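Local structure of predicted component of a thermophile-specific DNA repair system, contains a RAMP domain (Methanopyrus kandleri, 4N0L) at residues V117-G122 / L238-K243; Y244-L249 / E335-L340; G6-V11 / G345-G350; S53-A58 / K168-A173; R59-L64 / E253-G258. The protein binds RNA as the Csm3 subunit of a type III-A CRISPR antiviral system and probably, like its relatives, carries endonuclease activity. All blocks are in the same frame, centred on the assembly; numbering follows the deposited sequence.

Contact 1: residues V117-G122 / L238-K243; sequences VCRIFG and LESDLK. With ZN (zinc ion), chain C.
R119 reaches out of helix 116-121 and grips D241 of helix 238-255 side-on, with two nitrogens on a single carboxylate oxygen. R119 NE gives its hydrogen to D241 OD1 at 2.7 Å, arriving on the syn lone pair, while R119 NH2 meets the same OD1 at 2.9 Å. The second bond is the more bent. OD1 lies in the guanidinium plane, but the carboxylate is turned 39° against that plane. The grip depends on an unusual first torsion: R119 CG stands between the backbone N and the carbonyl carbon (chi1 84°), and the chain then runs extended to NE. D241 OD2 is held separately, by R171 and the hydroxyl of Y230, so both oxygens of this buried acid are taken. The helices cross at -85°, their local axes 10.7 Å apart. One residue before R119, C118 binds zinc through SG at 2.3 Å; H86, C88 and C115 complete the site of three cysteines and one histidine, so the bridge ties the zinc-bound region to a helix packed on the RRM-like sheet. Beside the ion pair, I120 lies alongside the carboxylate, with I120 CG1 3.5 Å from D241 OD1, and CB of S240 sits at the guanidinium edge near NH2.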
# COMPACT_ATOMS: atom_id res chain seq x y z
N VAL A 117 8.96 3.70 -3.64
CA VAL A 117 7.68 3.64 -4.35
C VAL A 117 7.55 2.37 -5.19
O VAL A 117 6.62 1.59 -5.01
CB VAL A 117 7.50 4.85 -5.28
CG1 VAL A 117 6.20 4.73 -6.07
CG2 VAL A 117 7.51 6.14 -4.47
N CYS A 118 8.49 2.18 -6.10
CA CYS A 118 8.42 1.09 -7.07
C CYS A 118 8.75 -0.28 -6.48
O CYS A 118 8.15 -1.28 -6.86
CB CYS A 118 9.34 1.40 -8.26
SG CYS A 118 8.79 2.82 -9.26
N ARG A 119 9.70 -0.33 -5.54
CA ARG A 119 10.08 -1.62 -4.95
C ARG A 119 8.97 -2.19 -4.07
O ARG A 119 8.84 -3.41 -3.93
CB ARG A 119 11.39 -1.48 -4.16
CG ARG A 119 11.21 -0.98 -2.73
CD ARG A 119 12.51 -0.47 -2.13
NE ARG A 119 12.34 -0.11 -0.72
CZ ARG A 119 13.10 0.76 -0.07
NH1 ARG A 119 14.10 1.37 -0.69
NH2 ARG A 119 12.87 1.02 1.21
N ILE A 120 8.16 -1.31 -3.48
CA ILE A 120 7.06 -1.72 -2.61
C ILE A 120 5.76 -1.94 -3.38
O ILE A 120 5.11 -2.97 -3.23
CB ILE A 120 6.81 -0.68 -1.49
CG1 ILE A 120 7.99 -0.63 -0.51
CG2 ILE A 120 5.52 -1.00 -0.73
CD1 ILE A 120 7.93 0.54 0.44
N PHE A 121 5.39 -0.95 -4.18
CA PHE A 121 4.09 -0.97 -4.85
C PHE A 121 4.19 -1.43 -6.31
O PHE A 121 3.21 -1.35 -7.06
CB PHE A 121 3.45 0.41 -4.77
CG PHE A 121 3.13 0.85 -3.37
CD1 PHE A 121 1.98 0.42 -2.72
CD2 PHE A 121 3.99 1.71 -2.69
CE1 PHE A 121 1.70 0.83 -1.43
CE2 PHE A 121 3.70 2.12 -1.39
CZ PHE A 121 2.56 1.68 -0.76
N GLY A 122 5.36 -1.89 -6.71
CA GLY A 122 5.54 -2.45 -8.04
C GLY A 122 5.77 -1.38 -9.10
O GLY A 122 5.56 -0.19 -8.85
N LEU A 238 13.87 -4.07 4.82
CA LEU A 238 12.69 -4.57 5.53
C LEU A 238 12.01 -3.50 6.38
O LEU A 238 10.82 -3.22 6.22
CB LEU A 238 13.07 -5.77 6.40
CG LEU A 238 12.02 -6.22 7.42
CD1 LEU A 238 10.77 -6.69 6.70
CD2 LEU A 238 12.57 -7.31 8.32
N GLU A 239 12.77 -2.91 7.30
CA GLU A 239 12.21 -1.91 8.21
C GLU A 239 11.77 -0.67 7.45
O GLU A 239 10.72 -0.10 7.75
CB GLU A 239 13.22 -1.54 9.29
CG GLU A 239 12.74 -0.43 10.21
CD GLU A 239 13.54 -0.34 11.48
OE1 GLU A 239 14.64 -0.93 11.54
OE2 GLU A 239 13.07 0.32 12.43
N SER A 240 12.58 -0.25 6.48
CA SER A 240 12.27 0.93 5.68
C SER A 240 10.96 0.74 4.92
O SER A 240 10.14 1.66 4.86
CB SER A 240 13.41 1.22 4.70
OG SER A 240 14.12 2.39 5.08
N ASP A 241 10.76 -0.45 4.37
CA ASP A 241 9.54 -0.76 3.64
C ASP A 241 8.31 -0.67 4.55
O ASP A 241 7.29 -0.10 4.16
CB ASP A 241 9.61 -2.16 3.02
CG ASP A 241 10.44 -2.19 1.74
OD1 ASP A 241 10.93 -1.13 1.31
OD2 ASP A 241 10.58 -3.30 1.17
N LEU A 242 8.43 -1.23 5.75
CA LEU A 242 7.35 -1.20 6.72
C LEU A 242 6.98 0.23 7.09
O LEU A 242 5.80 0.56 7.21
CB LEU A 242 7.72 -2.00 7.97
CG LEU A 242 7.88 -3.51 7.78
CD1 LEU A 242 8.17 -4.19 9.10
CD2 LEU A 242 6.65 -4.10 7.11
N LYS A 243 8.00 1.06 7.27
CA LYS A 243 7.79 2.48 7.56
C LYS A 243 7.00 3.16 6.46
O LYS A 243 6.05 3.90 6.73
CB LYS A 243 9.14 3.19 7.75
CG LYS A 243 9.01 4.61 8.28
CD LYS A 243 10.02 5.54 7.64
CE LYS A 243 11.44 5.08 7.92
NZ LYS A 243 12.43 5.80 7.08
ZN ZN C . 10.43 4.38 -8.71

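Contact 2: residues Y244-L249 / E335-L340; sequences YLMSSL and EWVERL
Between the segments 244-249 and 335-340, the shortest apolar approach is M246 CB to V337 CG2, 3.5 Å. The branching of the valine accounts for this. CG1 is anti to the backbone N (chi1 170°), which leaves CG2 as the methyl that meets the methionine. The same CG2 also comes near S247, a looser touch, and S247 OG turns back to the carbonyl of K243 in its own helix.

The second kind of contact is Met-aromatic. The side chain of M246 bends at chi2 (-59°) and runs across W336, so that M246 CE, its terminal methyl, lies 3.7 Å from W336 CB and equally close to CG at the root of the indole. M246 SD is 5.0 Å from the centroid of the five-membered ring of W336 and 46° off its normal, an oblique approach. While the methionine holds the base of the indole, W336 NE1 donates to the carbonyl of I272, fixing the ring's rotation against strand 268-278.

No hydrogen bond joins the two segments. Within them, S248 OG bonds to L245 O at 2.6 Å, and R339 NH1 curls back to E335 O at 2.9 Å, just where helix 333-338 gives way to the next.

I272 and L275 also touch M246, and L275 touches W336. The methionine and tryptophan thus belong to the hydrophobic layer between helix and sheet of an RRM-like fold, with helix 333-338, near the C-terminus, packed alongside.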
# COMPACT_ATOMS: atom_id res chain seq x y z
N TYR A 244 7.38 2.91 5.22
CA TYR A 244 6.75 3.55 4.08
C TYR A 244 5.36 2.97 3.79
O TYR A 244 4.45 3.69 3.40
CB TYR A 244 7.64 3.44 2.84
CG TYR A 244 8.95 4.20 2.99
CD1 TYR A 244 8.98 5.44 3.63
CD2 TYR A 244 10.14 3.68 2.51
CE1 TYR A 244 10.16 6.14 3.77
CE2 TYR A 244 11.33 4.38 2.66
CZ TYR A 244 11.33 5.60 3.29
OH TYR A 244 12.51 6.30 3.43
N LEU A 245 5.21 1.66 4.00
CA LEU A 245 3.91 1.02 3.85
C LEU A 245 2.92 1.60 4.86
O LEU A 245 1.80 1.98 4.50
CB LEU A 245 4.03 -0.49 4.04
CG LEU A 245 2.70 -1.25 4.03
CD1 LEU A 245 1.95 -1.00 2.73
CD2 LEU A 245 2.93 -2.74 4.25
N MET A 246 3.32 1.65 6.12
CA MET A 246 2.51 2.25 7.17
C MET A 246 2.22 3.71 6.85
O MET A 246 1.09 4.18 7.02
CB MET A 246 3.21 2.15 8.53
CG MET A 246 3.26 0.76 9.14
SD MET A 246 1.63 0.04 9.40
CE MET A 246 2.07 -1.53 10.14
N SER A 247 3.25 4.43 6.41
CA SER A 247 3.11 5.84 6.05
C SER A 247 2.06 6.05 4.97
O SER A 247 1.30 7.01 5.01
CB SER A 247 4.45 6.41 5.59
OG SER A 247 5.44 6.27 6.60
N SER A 248 2.03 5.14 4.00
CA SER A 248 1.07 5.25 2.90
C SER A 248 -0.35 5.07 3.44
O SER A 248 -1.28 5.74 2.99
CB SER A 248 1.38 4.24 1.80
OG SER A 248 1.06 2.91 2.19
N LEU A 249 -0.51 4.19 4.42
CA LEU A 249 -1.80 3.98 5.06
C LEU A 249 -2.22 5.20 5.87
O LEU A 249 -3.39 5.57 5.91
CB LEU A 249 -1.78 2.73 5.95
CG LEU A 249 -1.46 1.42 5.23
CD1 LEU A 249 -1.43 0.25 6.21
CD2 LEU A 249 -2.47 1.16 4.12
N GLU A 335 1.36 4.90 14.59
CA GLU A 335 1.82 4.35 15.86
C GLU A 335 2.76 3.16 15.66
O GLU A 335 3.72 2.99 16.40
CB GLU A 335 0.63 3.96 16.73
CG GLU A 335 -0.28 5.12 17.09
CD GLU A 335 -1.41 4.72 18.01
OE1 GLU A 335 -2.25 3.90 17.60
OE2 GLU A 335 -1.46 5.24 19.14
N TRP A 336 2.47 2.35 14.65
CA TRP A 336 3.36 1.25 14.28
C TRP A 336 4.72 1.76 13.83
O TRP A 336 5.75 1.15 14.13
CB TRP A 336 2.73 0.39 13.19
CG TRP A 336 1.72 -0.59 13.70
CD1 TRP A 336 0.36 -0.49 13.62
CD2 TRP A 336 1.99 -1.81 14.41
NE1 TRP A 336 -0.23 -1.58 14.21
CE2 TRP A 336 0.75 -2.40 14.71
CE3 TRP A 336 3.16 -2.46 14.81
CZ2 TRP A 336 0.64 -3.61 15.39
CZ3 TRP A 336 3.05 -3.66 15.49
CH2 TRP A 336 1.80 -4.22 15.77
N VAL A 337 4.72 2.88 13.10
CA VAL A 337 5.96 3.49 12.63
C VAL A 337 6.87 3.84 13.80
O VAL A 337 8.04 3.48 13.82
CB VAL A 337 5.69 4.77 11.81
CG1 VAL A 337 6.98 5.52 11.55
CG2 VAL A 337 5.01 4.43 10.50
N GLU A 338 6.30 4.53 14.79
CA GLU A 338 7.05 5.01 15.95
C GLU A 338 7.70 3.87 16.74
O GLU A 338 8.66 4.10 17.47
CB GLU A 338 6.13 5.81 16.86
CG GLU A 338 5.86 7.23 16.37
CD GLU A 338 4.59 7.82 16.95
OE1 GLU A 338 4.02 7.22 17.89
OE2 GLU A 338 4.16 8.89 16.47
N ARG A 339 7.19 2.66 16.57
CA ARG A 339 7.68 1.51 17.33
C ARG A 339 8.31 0.46 16.43
O ARG A 339 8.39 -0.71 16.80
CB ARG A 339 6.53 0.89 18.13
CG ARG A 339 6.00 1.78 19.24
CD ARG A 339 4.58 1.41 19.63
NE ARG A 339 4.03 2.33 20.62
CZ ARG A 339 3.55 3.53 20.34
NH1 ARG A 339 3.55 3.97 19.09
NH2 ARG A 339 3.07 4.30 21.31
N LEU A 340 8.78 0.87 15.26
CA LEU A 340 9.26 -0.09 14.26
C LEU A 340 10.61 -0.70 14.62
O LEU A 340 10.87 -1.87 14.30
CB LEU A 340 9.35 0.56 12.89
CG LEU A 340 8.11 0.40 12.01
CD1 LEU A 340 8.42 0.89 10.62
CD2 LEU A 340 7.65 -1.05 11.99

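Contact 3: residues G6-V11 / G345-G350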
# COMPACT_ATOMS: atom_id res chain seq x y z
N GLY A 6 9.41 -15.31 2.36
CA GLY A 6 8.30 -15.40 3.29
C GLY A 6 7.60 -14.06 3.43
O GLY A 6 7.80 -13.16 2.61
N THR A 7 6.79 -13.91 4.48
CA THR A 7 5.85 -12.80 4.53
C THR A 7 5.64 -12.18 5.91
O THR A 7 5.83 -12.82 6.95
CB THR A 7 4.46 -13.24 4.03
OG1 THR A 7 4.03 -14.39 4.77
CG2 THR A 7 4.49 -13.60 2.55
N ILE A 8 5.23 -10.91 5.90
CA ILE A 8 4.70 -10.25 7.08
C ILE A 8 3.28 -9.81 6.76
O ILE A 8 3.05 -9.08 5.80
CB ILE A 8 5.51 -9.02 7.50
CG1 ILE A 8 6.93 -9.41 7.90
CG2 ILE A 8 4.82 -8.29 8.65
CD1 ILE A 8 7.84 -8.22 8.10
N THR A 9 2.32 -10.26 7.56
CA THR A 9 0.91 -9.96 7.30
C THR A 9 0.31 -9.02 8.33
O THR A 9 0.27 -9.33 9.52
CB THR A 9 0.07 -11.23 7.25
OG1 THR A 9 0.57 -12.10 6.23
CG2 THR A 9 -1.38 -10.90 6.95
N LEU A 10 -0.17 -7.87 7.86
CA LEU A 10 -0.90 -6.94 8.72
C LEU A 10 -2.34 -7.41 8.83
O LEU A 10 -3.00 -7.65 7.81
CB LEU A 10 -0.86 -5.50 8.16
CG LEU A 10 0.44 -4.67 8.15
CD1 LEU A 10 1.59 -5.35 7.43
CD2 LEU A 10 0.17 -3.29 7.55
N VAL A 11 -2.82 -7.57 10.06
CA VAL A 11 -4.19 -8.03 10.28
C VAL A 11 -4.96 -7.07 11.19
O VAL A 11 -4.48 -6.70 12.27
CB VAL A 11 -4.22 -9.44 10.91
CG1 VAL A 11 -5.66 -9.91 11.09
CG2 VAL A 11 -3.43 -10.42 10.05
N GLY A 345 13.05 -5.73 15.67
CA GLY A 345 13.92 -6.45 16.59
C GLY A 345 13.39 -7.82 16.95
O GLY A 345 14.17 -8.73 17.25
N GLU A 346 12.07 -7.98 16.94
CA GLU A 346 11.44 -9.23 17.34
C GLU A 346 11.16 -10.15 16.15
O GLU A 346 10.73 -11.29 16.33
CB GLU A 346 10.14 -8.95 18.09
CG GLU A 346 10.30 -8.14 19.37
CD GLU A 346 11.24 -8.78 20.37
OE1 GLU A 346 11.25 -10.03 20.47
OE2 GLU A 346 11.97 -8.05 21.07
N LEU A 347 11.40 -9.66 14.94
CA LEU A 347 11.09 -10.43 13.73
C LEU A 347 12.23 -11.38 13.36
O LEU A 347 13.37 -11.15 13.75
CB LEU A 347 10.79 -9.49 12.56
CG LEU A 347 9.47 -8.71 12.66
CD1 LEU A 347 9.42 -7.59 11.63
CD2 LEU A 347 8.28 -9.65 12.52
N PRO A 348 11.92 -12.46 12.62
CA PRO A 348 12.96 -13.43 12.28
C PRO A 348 13.84 -13.00 11.10
O PRO A 348 14.18 -13.83 10.26
CB PRO A 348 12.16 -14.68 11.91
CG PRO A 348 10.88 -14.13 11.37
CD PRO A 348 10.58 -12.93 12.23
N TRP A 349 14.21 -11.72 11.04
CA TRP A 349 15.14 -11.23 10.04
C TRP A 349 16.08 -10.21 10.67
O TRP A 349 15.75 -9.61 11.69
CB TRP A 349 14.40 -10.61 8.85
CG TRP A 349 13.52 -11.57 8.10
CD1 TRP A 349 13.90 -12.51 7.20
CD2 TRP A 349 12.09 -11.66 8.19
NE1 TRP A 349 12.81 -13.19 6.72
CE2 TRP A 349 11.68 -12.68 7.31
CE3 TRP A 349 11.12 -10.97 8.92
CZ2 TRP A 349 10.34 -13.04 7.15
CZ3 TRP A 349 9.79 -11.32 8.76
CH2 TRP A 349 9.41 -12.35 7.89
N GLY A 350 17.24 -10.00 10.05
CA GLY A 350 18.25 -9.15 10.63
C GLY A 350 18.83 -9.72 11.91
O GLY A 350 19.12 -8.98 12.85
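The indole of W349 meets the strand with its six-membered ring. At its edge, in the ring plane, lies the carbonyl oxygen of T7, with T7 O 3.7 Å from W349 CH2. One face carries P348, with P348 CG 3.9 Å above the plane of the W349 ring, displaced toward the rim. I8 comes in obliquely, I8 CG1 lying 3.5 Å from W349 CZ3, and the isoleucine runs along the indole with its chain pointing back the other way. The isoleucine can do this because CG1 stands anti to its carbonyl carbon (chi1 -63°), carrying CD1 out toward the C-terminal tail.

I8 CD1 is 3.7 Å from W349 CZ3 and 3.9 Å from L347 CD1. The leucine comes in across the isoleucine, whose end is received by a leucine branch and an aromatic ring together. L238, from helix 238-255, also touches I8 and W349, and A277 of strand 268-278 touches L347 and W349.

The segment 345-350 has no regular secondary structure; it follows helix 340-345 and lies against the start of strand 7-16, a central strand of the antiparallel RRM-like sheet, bringing the two ends of the chain together. No hydrogen bond spans the segments, so the tail is held here by apolar side chains, with the T7 carbonyl meeting the ring edge without a hydrogen bond to it: hydrophobic burial and shape fix it to the strand.

Contact 4: residues S53-A58 / K168-A173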
# COMPACT_ATOMS: atom_id res chain seq x y z
N SER A 53 -7.71 -1.46 -5.38
CA SER A 53 -8.07 -0.05 -5.19
C SER A 53 -7.35 0.56 -3.99
O SER A 53 -6.86 1.68 -4.06
CB SER A 53 -9.59 0.10 -5.02
OG SER A 53 -10.28 -0.27 -6.20
N LEU A 54 -7.27 -0.20 -2.90
CA LEU A 54 -6.54 0.25 -1.72
C LEU A 54 -5.07 0.45 -2.05
O LEU A 54 -4.47 1.46 -1.71
CB LEU A 54 -6.70 -0.74 -0.56
CG LEU A 54 -7.98 -0.65 0.27
CD1 LEU A 54 -8.14 -1.89 1.13
CD2 LEU A 54 -7.99 0.60 1.13
N LYS A 55 -4.49 -0.55 -2.72
CA LYS A 55 -3.10 -0.49 -3.13
C LYS A 55 -2.83 0.70 -4.05
O LYS A 55 -1.91 1.48 -3.83
CB LYS A 55 -2.70 -1.80 -3.80
CG LYS A 55 -1.21 -1.99 -4.04
CD LYS A 55 -0.98 -2.70 -5.36
CE LYS A 55 0.48 -2.72 -5.75
NZ LYS A 55 0.63 -3.20 -7.14
N GLY A 56 -3.66 0.84 -5.09
CA GLY A 56 -3.55 1.95 -6.01
C GLY A 56 -3.60 3.30 -5.31
O GLY A 56 -2.80 4.19 -5.59
N ARG A 57 -4.54 3.44 -4.38
CA ARG A 57 -4.71 4.68 -3.64
C ARG A 57 -3.51 4.95 -2.74
O ARG A 57 -2.98 6.07 -2.71
CB ARG A 57 -6.00 4.65 -2.82
CG ARG A 57 -6.26 5.90 -2.00
CD ARG A 57 -6.44 7.14 -2.87
NE ARG A 57 -6.84 8.30 -2.07
CZ ARG A 57 -6.72 9.56 -2.47
NH1 ARG A 57 -6.21 9.83 -3.67
NH2 ARG A 57 -7.11 10.55 -1.68
N ALA A 58 -3.07 3.93 -2.02
CA ALA A 58 -1.89 4.04 -1.17
C ALA A 58 -0.65 4.42 -1.98
O ALA A 58 0.17 5.22 -1.54
CB ALA A 58 -1.65 2.74 -0.41
N LYS A 168 8.90 -4.86 -11.95
CA LYS A 168 8.96 -5.44 -10.62
C LYS A 168 7.58 -5.71 -10.03
O LYS A 168 6.71 -4.85 -10.04
CB LYS A 168 9.74 -4.54 -9.66
CG LYS A 168 10.35 -5.30 -8.49
CD LYS A 168 10.18 -4.55 -7.19
CE LYS A 168 10.80 -5.33 -6.04
NZ LYS A 168 10.14 -6.64 -5.83
N GLU A 169 7.40 -6.93 -9.53
CA GLU A 169 6.19 -7.27 -8.80
C GLU A 169 6.18 -6.58 -7.44
O GLU A 169 7.20 -6.57 -6.74
CB GLU A 169 6.07 -8.79 -8.63
CG GLU A 169 4.78 -9.24 -7.96
CD GLU A 169 3.54 -8.89 -8.76
OE1 GLU A 169 3.63 -8.81 -10.01
OE2 GLU A 169 2.47 -8.69 -8.14
N ALA A 170 5.04 -5.99 -7.09
CA ALA A 170 4.87 -5.32 -5.81
C ALA A 170 5.18 -6.24 -4.63
O ALA A 170 4.83 -7.42 -4.65
CB ALA A 170 3.45 -4.78 -5.68
N ARG A 171 5.85 -5.70 -3.62
CA ARG A 171 6.11 -6.42 -2.39
C ARG A 171 4.87 -6.51 -1.50
O ARG A 171 4.80 -7.34 -0.59
CB ARG A 171 7.26 -5.78 -1.61
CG ARG A 171 8.63 -6.18 -2.12
CD ARG A 171 9.74 -5.41 -1.42
NE ARG A 171 11.01 -5.59 -2.10
CZ ARG A 171 12.14 -4.98 -1.75
NH1 ARG A 171 12.16 -4.16 -0.71
NH2 ARG A 171 13.26 -5.20 -2.43
N VAL A 172 3.89 -5.64 -1.75
CA VAL A 172 2.67 -5.64 -0.94
C VAL A 172 1.45 -6.07 -1.74
O VAL A 172 1.31 -5.75 -2.92
CB VAL A 172 2.40 -4.25 -0.31
CG1 VAL A 172 3.48 -3.89 0.69
CG2 VAL A 172 2.26 -3.18 -1.39
N ALA A 173 0.57 -6.81 -1.08
CA ALA A 173 -0.71 -7.19 -1.66
C ALA A 173 -1.83 -6.96 -0.65
O ALA A 173 -1.72 -7.36 0.51
CB ALA A 173 -0.69 -8.64 -2.11
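K55 of helix 51-69 meets the segment 168-173 through the end of its side chain. Taking that segment in order, K168 turns its amino group back onto its own neighbour, with K168 NZ 3.1 Å from E169 O and nearly in line with that carbonyl. E169 starts out away from the helix, but its carboxylate swings round, leaving E169 OE2 5.9 Å from K55 NZ. The charges are opposite yet not in contact, so any attraction between them would be weak and long-range.

A170 is the main point of contact. Its methyl group sits against the lysine end, with A170 CB 3.5 Å from K55 NZ and 3.6 Å from K55 CE. The lysine gets there with CG anti to the backbone N (chi1 -169°) and a bend at chi2, beyond which the chain runs straight. NZ has a weak hydrogen bond to F121 O, at the end of helix 116-121, so the amino group keeps a polar partner although it rests on a methyl.

R171 turns away to E233 and E237. At V172 the lysine meets backbone, V172 O being 4.2 Å from K55 CE, while the valine side chain packs on I120 and F121. A173 continues the strand.

Strand 172-174 is an outermost strand of the five-stranded antiparallel sheet in this chain and runs next to strand 223-231. K55 therefore reaches from helix 51-69 to this sheet edge and the loop leading into it, with helix 116-121 joined to both: I120 is hydrogen-bonded to V172 through the backbone.

Contact 5: residues R59-L64 / E253-G258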
# COMPACT_ATOMS: atom_id res chain seq x y z
N ARG A 59 -0.52 3.83 -3.17
CA ARG A 59 0.61 4.13 -4.05
C ARG A 59 0.57 5.56 -4.56
O ARG A 59 1.59 6.26 -4.55
CB ARG A 59 0.63 3.17 -5.24
CG ARG A 59 1.89 3.27 -6.08
CD ARG A 59 1.78 2.44 -7.35
NE ARG A 59 3.09 2.20 -7.97
CZ ARG A 59 3.82 3.13 -8.57
NH1 ARG A 59 4.99 2.81 -9.09
NH2 ARG A 59 3.38 4.38 -8.66
N ALA A 60 -0.60 5.99 -5.02
CA ALA A 60 -0.78 7.32 -5.58
C ALA A 60 -0.46 8.42 -4.56
O ALA A 60 0.09 9.46 -4.91
CB ALA A 60 -2.20 7.48 -6.10
N LEU A 61 -0.81 8.18 -3.30
CA LEU A 61 -0.57 9.16 -2.25
C LEU A 61 0.87 9.12 -1.74
O LEU A 61 1.46 10.17 -1.48
CB LEU A 61 -1.54 8.93 -1.08
CG LEU A 61 -3.02 9.07 -1.41
CD1 LEU A 61 -3.88 8.74 -0.20
CD2 LEU A 61 -3.32 10.47 -1.93
N PHE A 62 1.42 7.92 -1.60
CA PHE A 62 2.80 7.78 -1.15
C PHE A 62 3.80 8.39 -2.13
O PHE A 62 4.76 9.05 -1.71
CB PHE A 62 3.17 6.32 -0.92
CG PHE A 62 4.60 6.11 -0.52
CD1 PHE A 62 5.04 6.51 0.74
CD2 PHE A 62 5.51 5.55 -1.39
CE1 PHE A 62 6.36 6.34 1.11
CE2 PHE A 62 6.83 5.37 -1.02
CZ PHE A 62 7.26 5.77 0.23
N GLU A 63 3.59 8.16 -3.42
CA GLU A 63 4.54 8.66 -4.42
C GLU A 63 4.58 10.18 -4.41
O GLU A 63 5.64 10.78 -4.55
CB GLU A 63 4.20 8.11 -5.82
CG GLU A 63 2.97 8.71 -6.49
CD GLU A 63 2.70 8.07 -7.85
OE1 GLU A 63 3.59 7.38 -8.37
OE2 GLU A 63 1.59 8.28 -8.39
N LEU A 64 3.42 10.81 -4.21
CA LEU A 64 3.34 12.26 -4.09
C LEU A 64 4.05 12.76 -2.84
O LEU A 64 4.79 13.73 -2.88
CB LEU A 64 1.88 12.72 -4.08
CG LEU A 64 1.14 12.67 -5.41
CD1 LEU A 64 -0.30 13.11 -5.24
CD2 LEU A 64 1.85 13.54 -6.45
N GLU A 253 -5.52 7.57 5.43
CA GLU A 253 -6.33 8.06 6.55
C GLU A 253 -6.56 9.57 6.45
O GLU A 253 -7.68 10.04 6.60
CB GLU A 253 -5.67 7.71 7.89
CG GLU A 253 -5.62 6.22 8.20
CD GLU A 253 -5.02 5.90 9.56
OE1 GLU A 253 -4.24 6.72 10.08
OE2 GLU A 253 -5.33 4.82 10.11
N ASP A 254 -5.49 10.31 6.19
CA ASP A 254 -5.55 11.77 6.15
C ASP A 254 -6.28 12.32 4.92
O ASP A 254 -6.86 13.41 4.97
CB ASP A 254 -4.14 12.37 6.18
CG ASP A 254 -3.46 12.19 7.52
OD1 ASP A 254 -2.23 12.37 7.58
OD2 ASP A 254 -4.15 11.87 8.51
N GLN A 255 -6.24 11.59 3.81
CA GLN A 255 -6.74 12.12 2.55
C GLN A 255 -7.90 11.32 1.95
O GLN A 255 -8.48 11.74 0.95
CB GLN A 255 -5.59 12.22 1.54
CG GLN A 255 -4.61 13.35 1.84
CD GLN A 255 -3.37 13.31 0.96
OE1 GLN A 255 -2.30 12.88 1.39
NE2 GLN A 255 -3.52 13.76 -0.28
N GLY A 256 -8.23 10.19 2.55
CA GLY A 256 -9.37 9.40 2.10
C GLY A 256 -9.00 8.26 1.16
O GLY A 256 -8.02 8.36 0.41
N ILE A 257 -9.77 7.17 1.20
CA ILE A 257 -9.57 6.05 0.28
C ILE A 257 -9.94 6.44 -1.14
O ILE A 257 -9.55 5.77 -2.10
CB ILE A 257 -10.39 4.81 0.69
CG1 ILE A 257 -11.87 5.18 0.85
CG2 ILE A 257 -9.86 4.21 1.98
CD1 ILE A 257 -12.75 4.02 1.24
N GLY A 258 -10.72 7.51 -1.27
CA GLY A 258 -11.10 8.03 -2.56
C GLY A 258 -11.01 9.54 -2.52
O GLY A 258 -10.49 10.11 -1.56
O HOH W 1 0.11 12.67 -0.54
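L61 lays one methyl against the amide of Q255: L61 CD2 is 3.7 Å from Q255 NE2 and 4.1 Å from Q255 CD. The two chains overlap side by side, running opposite ways, the leucine projecting from helix 51-69 and the glutamine from the last turn of helix 238-255. Q255 CG is anti to the carbonyl carbon (chi1 -73°) and the chain is extended beyond it, which carries the amide past the leucine to the neighbourhood of L61's own backbone. There a water bridges the two, donating to L61 O at 3.0 Å and to Q255 OE1 at 3.1 Å. The two ends of the amide thus do different jobs, with NE2 beside a methyl group and OE1 linked through water to the helix backbone.

The other methyl of the leucine is turned to the chain beyond the helix: L61 CD1 faces the turn, 4.2 Å from G256 O. G256, the first residue past helix 238-255, has a positive phi, 97°, and the chain turns here on the glycine. From this turn it passes into strand 258-259. L251 and V252 of helix 238-255 also touch L61, and R57, one turn earlier on helix 51-69, donates to G256 O. The same stretch of helix 51-69 runs beside the zinc site, where R59 bonds to the backbone of H86.

Across the contact itself no direct hydrogen bond is made: methyl contacts and one shared water do the joining, which implies a modest, partly hydrated interface at the glutamine.

In the fold
Helix 238-255 is common to contacts 1, 2 and 5, entering them in that order along its length; helix 51-69 serves contacts 4 and 5, whose centres are 12 Å apart. Contacts 1 and 4 lie 10 Å apart, centre to centre, and are joined by the D241-R171 salt bridge. Contacts 3 and 4 both reach the antiparallel sheet, but do not touch. Contacts 3 and 5 are the farthest apart, about 25 Å between centres. Along the chain, contact 3 joins near-terminal segments and encloses the other four, while contact 4 crosses contacts 1 and 5, and contact 5 also crosses contact 2. Sheet, helices and zinc-bound region are thereby interlocked in one RRM-like body rather than built as successive units.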